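Local coordinates for protein putative ABC type-2 transporter (Thermotoga maritima MSB8, PDB 3CNI) that probably forms part of an ABC-2 family membrane transporter, of which this chain is one domain, and binds calcium ions, at residues I102-L105 and K106-A110. Residues are numbered along the deposited sequence; the frame is centred on the assembly and turned at random.
Sequences IESL and KVQLA
Glu103 and Lys106 lie side by side on the last turns of helix 89-107 and point the same way. They form an i to i+3 salt bridge on one flank of this helix. Both carboxylate oxygens face the ammonium group: Lys106 NZ is 2.9 Å from Glu103 OE1 and 3.1 Å from Glu103 OE2, though the hydrogen bonds within the bridge are weak. The lysine reaches back along the helix as an extended chain, with its methylene groups running past Ile102 O and the glutamate. The glutamate instead bends at chi2 (-64°), which turns its carboxylate to the lysine tip. A calcium ion lies about 4 Å from the Glu103 side chain. With this ion and the ammonium group both near, the ionised form of Glu103 is probably favoured. Glu103 also packs on Ser99 of the second subunit.

On another side of the helix, Leu105 and Leu109 meet at an oblique angle through their methyl groups, with Leu105 CD1 4.1 Å from Leu109 CD2. Leu127 of strand 127-135 touches both leucines and thus ties them to the sheet, while Leu105 also packs on Ala30 and Leu31 of helix 22-32.

Val107 N gives a weak bond to Glu103 O, and a type I turn from Val107 to Ala110 leads the chain onward. Gln108 N donates to Ser104 O at 3.0 Å. The Gln108 side chain, extended beyond CG (chi2 171°), reaches back beside Ser104. Its amide nitrogen NE2 makes two weak bonds there, one to the carbonyl Ser104 O at 3.4 Å and one to the hydroxyl Ser104 OG at 3.1 Å.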
loop_
_atom_site.group_PDB
_atom_site.type_symbol
_atom_site.label_atom_id
_atom_site.label_comp_id
_atom_site.label_asym_id
_atom_site.label_seq_id
_atom_site.Cartn_x
_atom_site.Cartn_y
_atom_site.Cartn_z
ATOM N N ILE A 102 3.312 -0.156 -5.855
ATOM C CA ILE A 102 2.067 -0.562 -6.473
ATOM C C ILE A 102 0.973 0.512 -6.192
ATOM O O ILE A 102 0.107 0.814 -7.035
ATOM C CB ILE A 102 1.607 -1.967 -5.957
ATOM C CG1 ILE A 102 2.592 -3.063 -6.396
ATOM C CG2 ILE A 102 0.216 -2.274 -6.426
ATOM C CD1 ILE A 102 3.260 -2.744 -7.680
ATOM N N GLU A 103 1.006 1.078 -4.991
ATOM C CA GLU A 103 0.016 2.145 -4.626
ATOM C C GLU A 103 0.255 3.278 -5.549
ATOM O O GLU A 103 -0.654 3.879 -6.126
ATOM C CB GLU A 103 0.167 2.607 -3.180
ATOM C CG GLU A 103 -0.269 1.597 -2.178
ATOM C CD GLU A 103 -1.750 1.281 -2.271
ATOM O OE1 GLU A 103 -2.503 2.039 -2.932
ATOM O OE2 GLU A 103 -2.166 0.267 -1.693
ATOM N N SER A 104 1.511 3.559 -5.751
ATOM C CA SER A 104 1.845 4.769 -6.544
ATOM C C SER A 104 1.441 4.611 -8.019
ATOM O O SER A 104 1.074 5.547 -8.713
ATOM C CB SER A 104 3.349 5.069 -6.352
ATOM O OG SER A 104 3.744 5.961 -7.342
ATOM N N LEU A 105 1.459 3.387 -8.488
ATOM C CA LEU A 105 1.076 3.063 -9.856
ATOM C C LEU A 105 -0.414 3.341 -10.093
ATOM O O LEU A 105 -0.869 3.741 -11.167
ATOM C CB LEU A 105 1.388 1.591 -10.148
ATOM C CG LEU A 105 0.818 1.057 -11.468
ATOM C CD1 LEU A 105 1.386 1.830 -12.776
ATOM C CD2 LEU A 105 0.965 -0.462 -11.521
ATOM N N LYS A 106 -1.180 3.158 -9.031
ATOM C CA LYS A 106 -2.600 3.304 -9.128
ATOM C C LYS A 106 -2.899 4.753 -9.425
ATOM O O LYS A 106 -3.799 5.067 -10.225
ATOM C CB LYS A 106 -3.249 2.959 -7.814
ATOM C CG LYS A 106 -3.122 1.474 -7.393
ATOM C CD LYS A 106 -3.825 1.309 -6.067
ATOM C CE LYS A 106 -3.664 -0.113 -5.552
ATOM N NZ LYS A 106 -4.034 -0.110 -4.121
ATOM N N VAL A 107 -2.181 5.610 -8.689
ATOM C CA VAL A 107 -2.208 7.048 -8.890
ATOM C C VAL A 107 -1.751 7.438 -10.350
ATOM O O VAL A 107 -2.336 8.296 -11.024
ATOM C CB VAL A 107 -1.326 7.808 -7.792
ATOM C CG1 VAL A 107 -1.246 9.335 -8.122
ATOM C CG2 VAL A 107 -1.874 7.597 -6.396
ATOM N N GLN A 108 -0.716 6.773 -10.837
ATOM C CA GLN A 108 -0.179 7.080 -12.146
ATOM C C GLN A 108 -1.035 6.501 -13.267
ATOM O O GLN A 108 -0.712 6.679 -14.443
ATOM C CB GLN A 108 1.263 6.614 -12.321
ATOM C CG GLN A 108 2.278 7.258 -11.390
ATOM C CD GLN A 108 3.662 6.587 -11.452
ATOM O OE1 GLN A 108 4.391 6.752 -12.417
ATOM N NE2 GLN A 108 4.013 5.810 -10.415
ATOM N N LEU A 109 -2.169 5.894 -12.932
ATOM C CA LEU A 109 -3.070 5.354 -13.975
ATOM C C LEU A 109 -4.303 6.206 -14.126
ATOM O O LEU A 109 -5.079 6.058 -15.078
ATOM C CB LEU A 109 -3.510 3.911 -13.648
ATOM C CG LEU A 109 -2.510 2.735 -13.722
ATOM C CD1 LEU A 109 -3.138 1.383 -13.216
ATOM C CD2 LEU A 109 -1.911 2.552 -15.093
ATOM N N ALA A 110 -4.490 7.086 -13.142
ATOM C CA ALA A 110 -5.794 7.675 -12.872
ATOM C C ALA A 110 -6.389 8.483 -14.003
ATOM O O ALA A 110 -7.578 8.391 -14.262
ATOM C CB ALA A 110 -5.765 8.483 -11.572
#